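Local coordinates for putative general stress protein 26 (Jannaschia sp., PDB 2QEA), which is of unknown function but probably binds a flavin, like the pyridoxamine 5'-phosphate oxidases it resembles, and may act as an oxidoreductase, at residues 21-24 with 25-28; 51-54 with 55-58; 95-98 with 99-103; 109-112 with 113-116; 138-141 with 142-146. All coordinates share one frame; numbering follows the deposited sequence.

How the contacts relate
Five local contacts illustrate how short-range chemistry follows place in the fold. Contacts 1, 2 and 5 are partly buried, contacts 3 and 4 lie at the surface. The turn after strand 19-23 and the short helix 53-57 meet through Ile23, Leu54 and Val58, and Ala55 of contact 2 in turn packs on Cys115 of contact 4. Contacts 3 and 4 meet where the Trp97 ring of contact 3 touches Gln109 and Val114 of contact 4; a CH-pi contact on an indole governs one, carboxylate and turn bonds the other. Contact 5 stands apart, its centre about 51 Å from that of contact 4. Yet contacts 3 and 5 are mates across the dimer, Phe99 of one subunit meeting Ile140 and His144 of the other.

Contact 1: residues 21-24 with 25-28; sequences LGIK and GQGR
Gln26 O accepts a hydrogen from a water 2.7 Å away, and the same water receives the N-H of Ile23, with 2.8 Å between Ile23 N and the water oxygen. A direct bond joins the same two residues: Gln26 N lies 3.3 Å from Ile23 O, with an N-H...O angle of 144°. Ile23 and Gln26 thus hold each other through both backbone polar groups, once directly and once through solvent. They bound a type II beta turn, in which Gly25 takes the positive phi (75°) that favours glycine, and the turn opens the connection between the antiparallel strands 19-23 and 30-32. Further down the connection a second water spans the widening gap, donating to Leu21 O at 3.0 Å and to Arg28 O at 2.7 Å. Among the side chains, that of Gln26 crosses that of Ile23, with Gln26 OE1 3.6 Å from both CG2 and CD1 of Ile23. CG2 of Ile23 is anti to the backbone N and CG1 lies beside that N (chi1 -59°); CG2 and, at the end of the other branch, CD1 both reach this oxygen. The isoleucine also packs on Leu54 of helix 53-57 and Leu84 of strand 76-87. Lys24 directs its amine elsewhere, into a salt bridge with Asp81, while the Arg28 side chain packs on Thr157 of the second subunit.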
# COMPACT_ATOMS: atom_id res chain seq x y z
N LEU A 21 -6.20 5.45 0.30
CA LEU A 21 -7.37 5.99 -0.41
C LEU A 21 -7.20 7.44 -0.83
O LEU A 21 -6.53 8.22 -0.15
CB LEU A 21 -8.61 5.87 0.49
CG LEU A 21 -10.00 6.24 -0.04
CD1 LEU A 21 -10.38 5.39 -1.25
CD2 LEU A 21 -11.02 6.08 1.08
N GLY A 22 -7.85 7.81 -1.94
CA GLY A 22 -7.80 9.18 -2.45
C GLY A 22 -8.71 9.45 -3.63
O GLY A 22 -9.08 8.53 -4.37
N ILE A 23 -9.09 10.72 -3.79
CA ILE A 23 -9.93 11.20 -4.90
C ILE A 23 -8.96 11.61 -6.00
O ILE A 23 -7.97 12.29 -5.72
CB ILE A 23 -10.81 12.41 -4.47
CG1 ILE A 23 -11.73 12.02 -3.30
CG2 ILE A 23 -11.65 12.91 -5.64
CD1 ILE A 23 -12.58 13.14 -2.77
N LYS A 24 -9.24 11.21 -7.24
CA LYS A 24 -8.35 11.50 -8.39
C LYS A 24 -8.22 13.00 -8.67
O LYS A 24 -9.23 13.71 -8.74
CB LYS A 24 -8.80 10.77 -9.66
CG LYS A 24 -8.61 9.27 -9.58
CD LYS A 24 -8.94 8.61 -10.91
CE LYS A 24 -8.65 7.11 -10.88
NZ LYS A 24 -7.19 6.82 -10.69
N GLY A 25 -6.98 13.46 -8.81
CA GLY A 25 -6.67 14.87 -9.05
C GLY A 25 -6.80 15.80 -7.85
O GLY A 25 -6.83 17.02 -8.04
N GLN A 26 -6.88 15.24 -6.64
CA GLN A 26 -7.00 16.00 -5.39
C GLN A 26 -6.06 15.43 -4.32
O GLN A 26 -6.37 14.43 -3.67
CB GLN A 26 -8.45 15.98 -4.88
CG GLN A 26 -9.44 16.72 -5.78
CD GLN A 26 -10.88 16.69 -5.27
OE1 GLN A 26 -11.16 16.19 -4.18
NE2 GLN A 26 -11.79 17.24 -6.06
N GLY A 27 -4.89 16.07 -4.18
CA GLY A 27 -3.89 15.68 -3.19
C GLY A 27 -3.27 14.31 -3.43
O GLY A 27 -3.30 13.79 -4.55
N ARG A 28 -2.71 13.75 -2.36
CA ARG A 28 -2.09 12.42 -2.37
C ARG A 28 -2.95 11.40 -1.62
O ARG A 28 -3.94 11.77 -0.97
CB ARG A 28 -0.70 12.50 -1.74
CG ARG A 28 0.27 13.36 -2.53
CD ARG A 28 1.70 13.10 -2.09
NE ARG A 28 2.67 13.92 -2.83
CZ ARG A 28 3.01 15.19 -2.55
NH1 ARG A 28 2.47 15.86 -1.52
NH2 ARG A 28 3.91 15.79 -3.32
O HOH W 1 -6.46 11.23 -0.07
O HOH W 2 -7.74 12.62 -2.20

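Contact 2: residues 51-54 with 55-58; sequences GTDL and AKGV
Lys56 N donates to Thr52 O over 3.1 Å in a nearly straight bond (173°), the first of the helical backbone bonds here. Gly57 N follows with a shorter but more bent bond to Asp53 O, 2.8 Å long, and Val58 N closes the series weakly on Leu54 O as the chain leaves helical geometry. The van der Waals contacts run beside these bonds. The Lys56 chain lies back over the start of the helix, its CG 3.4 Å from Thr52 O and its CE 3.5 Å from Gly51 O; a bend at chi3 (-64°) returns the far end toward Gly51. Thr52, the N-cap residue, sets OG1 3.5 Å from Ala55 CB, although its hydroxyl is hydrogen-bonded with Ala49 O and Thr48 OG1 on the preceding strand. Leu54 and Val58 pack instead against the sheet, both touching Leu84 and Leu117. Electrostatics are slight: Asp53 OD1 and Lys56 NZ are 4.2 Å apart, beyond a salt bridge. The two charges could attract each other at long range, but the specific bonding of this short helix rests on its backbone and on the threonine tying its start to the preceding strand.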
# COMPACT_ATOMS: atom_id res chain seq x y z
N GLY A 51 -15.14 16.68 8.67
CA GLY A 51 -14.16 17.74 8.42
C GLY A 51 -12.95 17.38 7.56
O GLY A 51 -12.20 18.28 7.18
N THR A 52 -12.75 16.09 7.26
CA THR A 52 -11.62 15.63 6.43
C THR A 52 -11.79 16.00 4.95
O THR A 52 -12.91 16.30 4.50
CB THR A 52 -11.38 14.10 6.53
OG1 THR A 52 -12.55 13.39 6.09
CG2 THR A 52 -11.05 13.69 7.96
N ASP A 53 -10.69 15.96 4.20
CA ASP A 53 -10.69 16.29 2.77
C ASP A 53 -11.48 15.30 1.92
O ASP A 53 -12.16 15.71 0.98
CB ASP A 53 -9.25 16.43 2.23
CG ASP A 53 -8.47 17.57 2.89
OD1 ASP A 53 -9.00 18.26 3.78
OD2 ASP A 53 -7.30 17.77 2.51
N LEU A 54 -11.39 14.00 2.25
CA LEU A 54 -12.16 12.95 1.55
C LEU A 54 -13.68 13.13 1.73
O LEU A 54 -14.43 12.93 0.78
CB LEU A 54 -11.75 11.54 2.01
CG LEU A 54 -10.34 11.05 1.64
CD1 LEU A 54 -10.06 9.72 2.33
CD2 LEU A 54 -10.17 10.93 0.13
N ALA A 55 -14.10 13.50 2.95
CA ALA A 55 -15.52 13.75 3.26
C ALA A 55 -16.04 14.97 2.49
O ALA A 55 -17.07 14.89 1.81
CB ALA A 55 -15.73 13.94 4.75
N LYS A 56 -15.31 16.08 2.60
CA LYS A 56 -15.66 17.33 1.88
C LYS A 56 -15.58 17.17 0.35
O LYS A 56 -16.37 17.78 -0.37
CB LYS A 56 -14.78 18.50 2.33
CG LYS A 56 -15.01 18.93 3.79
CD LYS A 56 -14.22 20.18 4.19
CE LYS A 56 -12.71 19.97 4.15
NZ LYS A 56 -11.97 21.15 4.70
N GLY A 57 -14.63 16.36 -0.13
CA GLY A 57 -14.46 16.08 -1.56
C GLY A 57 -15.63 15.35 -2.22
O GLY A 57 -15.88 15.56 -3.41
N VAL A 58 -16.31 14.50 -1.45
CA VAL A 58 -17.48 13.73 -1.92
C VAL A 58 -18.83 14.24 -1.37
O VAL A 58 -19.85 13.55 -1.50
CB VAL A 58 -17.32 12.20 -1.61
CG1 VAL A 58 -16.03 11.66 -2.21
CG2 VAL A 58 -17.37 11.93 -0.10

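Contact 3: residues 95-98 with 99-103; sequences EFWS and FVADA
Ala101 CB sits squarely over the six-membered ring of Trp97, 3.4 Å from the ring centroid and only 5° off the normal, a CH-pi contact. At the edge of the same indole, near its plane, Asp102 OD1 accepts the N-H of Trp97 NE1 in a straight but long and weak bond of 3.4 Å. The carboxylate stands almost upright to the indole, the two planes 80° apart. Ring face and ring edge are therefore used by successive residues of one helical turn. With CG of Trp97 lying opposite the backbone N (chi1 -168°), the indole lies against that turn. The arrangement occurs where the loop after helix 90-95 runs into helix 99-104; there Asp102 N makes a weak bond, 3.3 Å long, to Ser98 O, and Ala101 CB lies 3.4 Å from that same oxygen. Replacing Trp97 by an alanine would probably leave the Ala101 methyl without its aromatic platform and Asp102 OD1 without the indole N-H, opening a gap beside Phe105, Gln109 and Val114, which also touch the ring. The other side of the turn is looser. Of the side-chain atoms opposite, the nearest to Ser98 OG is Val100 CB at 3.9 Å, and Phe99, an exposed residue, meets the preceding loop through CB, 3.8 Å from Ser98 C. Its ring has Val100 CG2 over one face, offset toward the rim, and packs on Ile140 of the second subunit.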
# COMPACT_ATOMS: atom_id res chain seq x y z
N GLU A 95 -23.01 -2.44 10.74
CA GLU A 95 -22.28 -3.69 10.46
C GLU A 95 -20.76 -3.52 10.60
O GLU A 95 -20.09 -4.37 11.19
CB GLU A 95 -22.60 -4.22 9.05
CG GLU A 95 -22.01 -5.62 8.71
CD GLU A 95 -22.14 -5.98 7.24
OE1 GLU A 95 -23.05 -5.47 6.55
OE2 GLU A 95 -21.32 -6.80 6.76
N PHE A 96 -20.23 -2.43 10.03
CA PHE A 96 -18.78 -2.14 10.04
C PHE A 96 -18.26 -1.26 11.19
O PHE A 96 -17.08 -0.89 11.20
CB PHE A 96 -18.38 -1.56 8.67
CG PHE A 96 -18.71 -2.47 7.52
CD1 PHE A 96 -18.16 -3.76 7.45
CD2 PHE A 96 -19.58 -2.06 6.50
CE1 PHE A 96 -18.47 -4.63 6.40
CE2 PHE A 96 -19.90 -2.92 5.44
CZ PHE A 96 -19.34 -4.21 5.38
N TRP A 97 -19.12 -0.95 12.17
CA TRP A 97 -18.73 -0.15 13.34
C TRP A 97 -17.95 -1.05 14.31
O TRP A 97 -18.32 -2.21 14.51
CB TRP A 97 -19.96 0.45 14.03
CG TRP A 97 -19.63 1.48 15.04
CD1 TRP A 97 -19.57 1.32 16.39
CD2 TRP A 97 -19.30 2.85 14.79
NE1 TRP A 97 -19.24 2.50 17.00
CE2 TRP A 97 -19.06 3.46 16.04
CE3 TRP A 97 -19.19 3.63 13.62
CZ2 TRP A 97 -18.71 4.82 16.17
CZ3 TRP A 97 -18.84 4.99 13.74
CH2 TRP A 97 -18.60 5.57 15.02
N SER A 98 -16.90 -0.50 14.92
CA SER A 98 -16.02 -1.24 15.85
C SER A 98 -15.64 -0.43 17.10
O SER A 98 -15.99 0.75 17.22
CB SER A 98 -14.74 -1.65 15.10
OG SER A 98 -14.01 -0.52 14.65
N PHE A 99 -14.95 -1.11 18.02
CA PHE A 99 -14.41 -0.50 19.26
C PHE A 99 -13.42 0.65 18.98
O PHE A 99 -13.30 1.58 19.78
CB PHE A 99 -13.77 -1.56 20.19
CG PHE A 99 -12.43 -2.10 19.70
CD1 PHE A 99 -11.23 -1.57 20.18
CD2 PHE A 99 -12.38 -3.12 18.74
CE1 PHE A 99 -9.99 -2.05 19.72
CE2 PHE A 99 -11.14 -3.61 18.28
CZ PHE A 99 -9.94 -3.08 18.77
N VAL A 100 -12.70 0.56 17.85
CA VAL A 100 -11.77 1.61 17.40
C VAL A 100 -12.56 2.87 17.02
O VAL A 100 -12.18 3.97 17.42
CB VAL A 100 -10.88 1.14 16.20
CG1 VAL A 100 -9.99 2.27 15.69
CG2 VAL A 100 -10.02 -0.05 16.60
N ALA A 101 -13.66 2.69 16.28
CA ALA A 101 -14.56 3.81 15.89
C ALA A 101 -15.16 4.56 17.10
O ALA A 101 -15.39 5.76 17.01
CB ALA A 101 -15.68 3.31 14.96
N ASP A 102 -15.41 3.85 18.20
CA ASP A 102 -15.88 4.46 19.47
C ASP A 102 -14.84 5.41 20.09
O ASP A 102 -15.22 6.39 20.73
CB ASP A 102 -16.27 3.40 20.51
CG ASP A 102 -17.61 2.75 20.21
OD1 ASP A 102 -18.63 3.48 20.19
OD2 ASP A 102 -17.66 1.52 20.04
N ALA A 103 -13.55 5.10 19.91
CA ALA A 103 -12.45 5.93 20.42
C ALA A 103 -12.36 7.27 19.68
O ALA A 103 -12.25 8.32 20.31
CB ALA A 103 -11.12 5.18 20.32

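Contact 4: residues 109-112 with 113-116; sequences QHDP and DVCL
Asp111 and Asp113 cross at an angle, their carboxylate planes 62° apart, and the first aspartate bonds to the backbone of the second. Asp111 OD1 accepts Asp113 N at 2.9 Å through its anti lone pair, with an N-H...O angle of 151°, which makes an Asx turn. The torsion that turns CG of Asp111 away from its backbone N (chi1 -180°) brings the carboxylate alongside the following backbone. In the same turn Val114 N bonds to Asp111 O over 3.2 Å, so an Asx turn is superposed on a type I beta turn that leads into strand 114-129. Pro112 takes the second position, its phi suiting that turn. Among the apolar atoms, Val114 CG2 lies 3.6 Å from Asp111 CB, and CG1 of the valine points instead to Gln109 O, 3.9 Å away. The valine also packs on Phe105 and Leu93. With an alanine at Asp111, Asp113 N would probably lose its side-chain acceptor and Gly107 N the bond it makes to OD2, leaving the turn freer to move. The charges stay close, with Asp111 OD1 4.4 Å from Asp113 OD2 and Asp106 near as well; the N-H groups held by Asp111 are likely to offset part of this mutual repulsion.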
# COMPACT_ATOMS: atom_id res chain seq x y z
N GLN A 109 -22.01 5.68 16.86
CA GLN A 109 -22.22 5.73 15.40
C GLN A 109 -23.15 6.87 14.96
O GLN A 109 -23.08 7.31 13.81
CB GLN A 109 -22.66 4.37 14.83
CG GLN A 109 -24.05 3.87 15.21
CD GLN A 109 -24.31 2.46 14.68
OE1 GLN A 109 -25.28 2.23 13.96
NE2 GLN A 109 -23.44 1.52 15.03
N HIS A 110 -24.00 7.34 15.88
CA HIS A 110 -24.88 8.50 15.66
C HIS A 110 -24.22 9.71 16.33
O HIS A 110 -24.70 10.23 17.34
CB HIS A 110 -26.30 8.23 16.19
CG HIS A 110 -26.99 7.07 15.52
ND1 HIS A 110 -27.52 7.16 14.26
CD2 HIS A 110 -27.24 5.81 15.95
CE1 HIS A 110 -28.06 6.00 13.93
NE2 HIS A 110 -27.91 5.17 14.94
N ASP A 111 -23.08 10.10 15.76
CA ASP A 111 -22.25 11.25 16.18
C ASP A 111 -22.28 12.24 15.00
O ASP A 111 -22.25 11.79 13.85
CB ASP A 111 -20.83 10.73 16.49
CG ASP A 111 -19.86 11.82 16.95
OD1 ASP A 111 -19.53 12.74 16.17
OD2 ASP A 111 -19.35 11.72 18.09
N PRO A 112 -22.35 13.57 15.26
CA PRO A 112 -22.41 14.54 14.15
C PRO A 112 -21.23 14.52 13.18
O PRO A 112 -21.43 14.76 11.99
CB PRO A 112 -22.47 15.90 14.87
CG PRO A 112 -21.93 15.64 16.22
CD PRO A 112 -22.38 14.26 16.56
N ASP A 113 -20.03 14.22 13.67
CA ASP A 113 -18.81 14.16 12.84
C ASP A 113 -18.64 12.88 12.02
O ASP A 113 -17.83 12.87 11.11
CB ASP A 113 -17.55 14.39 13.70
CG ASP A 113 -17.56 15.74 14.44
OD1 ASP A 113 -18.46 16.58 14.20
OD2 ASP A 113 -16.65 15.95 15.27
N VAL A 114 -19.38 11.80 12.34
CA VAL A 114 -19.27 10.52 11.62
C VAL A 114 -19.73 10.64 10.16
O VAL A 114 -20.74 11.29 9.88
CB VAL A 114 -20.01 9.36 12.35
CG1 VAL A 114 -20.09 8.09 11.49
CG2 VAL A 114 -19.31 9.04 13.65
N CYS A 115 -18.98 10.01 9.26
CA CYS A 115 -19.23 10.01 7.82
C CYS A 115 -18.83 8.66 7.20
O CYS A 115 -17.65 8.31 7.20
CB CYS A 115 -18.42 11.14 7.18
SG CYS A 115 -18.46 11.21 5.39
N LEU A 116 -19.82 7.92 6.69
CA LEU A 116 -19.59 6.62 6.04
C LEU A 116 -19.30 6.86 4.56
O LEU A 116 -20.11 7.47 3.86
CB LEU A 116 -20.82 5.71 6.20
CG LEU A 116 -20.78 4.28 5.64
CD1 LEU A 116 -19.68 3.45 6.28
CD2 LEU A 116 -22.13 3.60 5.83

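Contact 5: residues 138-141 with 142-146; sequences YEIA and KAHLT
Lys142 meets Tyr138 through backbone and side chain at once: Lys142 N donates to Tyr138 O at 2.7 Å, while Lys142 CB lies over one face of the tyrosine ring, 4.2 Å above its plane and offset toward the rim. Lys142 also runs beside Glu139, both pointing the same way, its CE 3.6 Å from Glu139 OE2. The lysine is bent at chi2, chi3 and chi4, and its NZ ends 4.3 Å from Glu139 OE1, beyond a salt bridge. His144 has its ring edge toward the backbone, with CD2 3.4 Å from Ile140 O near the ring plane, while His144 N bonds to the same oxygen at 3.3 Å. At the helix end Thr146 OG1 donates to Lys142 O over 2.7 Å. What positions these groups lies farther out. Glu139 OE2 is held by Asp151 N, and His144 NE2 by Phe99 O of the second subunit, whose Phe99 ring also stacks on the histidine. The run of i to i+4 bonds is that of a regular alpha helix, 134-146, one face of which, with Ile140, Ala143 and His144, docks on helix 99-104 of the second subunit at the dimer interface.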
# COMPACT_ATOMS: atom_id res chain seq x y z
N TYR A 138 9.79 -21.58 2.07
CA TYR A 138 9.88 -22.88 1.40
C TYR A 138 10.01 -22.74 -0.12
O TYR A 138 10.83 -23.42 -0.74
CB TYR A 138 8.67 -23.79 1.75
CG TYR A 138 8.62 -25.07 0.93
CD1 TYR A 138 9.37 -26.19 1.29
CD2 TYR A 138 7.85 -25.14 -0.25
CE1 TYR A 138 9.35 -27.36 0.52
CE2 TYR A 138 7.82 -26.31 -1.03
CZ TYR A 138 8.58 -27.42 -0.64
OH TYR A 138 8.56 -28.56 -1.40
N GLU A 139 9.19 -21.86 -0.71
CA GLU A 139 9.16 -21.66 -2.17
C GLU A 139 10.48 -21.09 -2.72
O GLU A 139 10.92 -21.50 -3.80
CB GLU A 139 7.96 -20.80 -2.59
CG GLU A 139 7.60 -20.88 -4.09
CD GLU A 139 7.15 -22.26 -4.56
OE1 GLU A 139 6.67 -23.07 -3.73
OE2 GLU A 139 7.28 -22.54 -5.77
N ILE A 140 11.09 -20.15 -1.99
CA ILE A 140 12.41 -19.58 -2.36
C ILE A 140 13.49 -20.66 -2.22
O ILE A 140 14.31 -20.81 -3.12
CB ILE A 140 12.77 -18.29 -1.56
CG1 ILE A 140 12.12 -17.05 -2.19
CG2 ILE A 140 14.27 -18.00 -1.58
CD1 ILE A 140 10.62 -17.09 -2.32
N ALA A 141 13.48 -21.39 -1.11
CA ALA A 141 14.42 -22.50 -0.87
C ALA A 141 14.27 -23.63 -1.91
O ALA A 141 15.27 -24.22 -2.34
CB ALA A 141 14.26 -23.06 0.54
N LYS A 142 13.03 -23.92 -2.30
CA LYS A 142 12.73 -24.95 -3.32
C LYS A 142 13.20 -24.50 -4.71
O LYS A 142 13.66 -25.34 -5.50
CB LYS A 142 11.24 -25.33 -3.32
CG LYS A 142 10.88 -26.55 -4.18
CD LYS A 142 10.37 -26.22 -5.59
CE LYS A 142 8.91 -25.78 -5.58
NZ LYS A 142 7.99 -26.91 -5.24
N ALA A 143 13.08 -23.20 -5.00
CA ALA A 143 13.54 -22.60 -6.27
C ALA A 143 15.04 -22.80 -6.48
O ALA A 143 15.47 -23.16 -7.58
CB ALA A 143 13.19 -21.11 -6.33
N HIS A 144 15.83 -22.55 -5.43
CA HIS A 144 17.29 -22.79 -5.43
C HIS A 144 17.66 -24.27 -5.60
O HIS A 144 18.61 -24.59 -6.32
CB HIS A 144 17.95 -22.28 -4.14
CG HIS A 144 18.24 -20.81 -4.13
ND1 HIS A 144 19.51 -20.33 -4.34
CD2 HIS A 144 17.46 -19.74 -3.91
CE1 HIS A 144 19.49 -19.01 -4.27
NE2 HIS A 144 18.26 -18.62 -4.01
N LEU A 145 16.91 -25.14 -4.93
CA LEU A 145 17.16 -26.59 -4.95
C LEU A 145 16.78 -27.29 -6.27
O LEU A 145 17.34 -28.34 -6.57
CB LEU A 145 16.44 -27.25 -3.77
CG LEU A 145 16.81 -28.67 -3.35
CD1 LEU A 145 18.25 -28.74 -2.86
CD2 LEU A 145 15.87 -29.16 -2.25
N THR A 146 15.87 -26.70 -7.06
CA THR A 146 15.37 -27.31 -8.31
C THR A 146 15.69 -26.60 -9.64
O THR A 146 15.37 -27.15 -10.69
CB THR A 146 13.83 -27.46 -8.21
OG1 THR A 146 13.22 -26.18 -8.03
CG2 THR A 146 13.45 -28.38 -7.05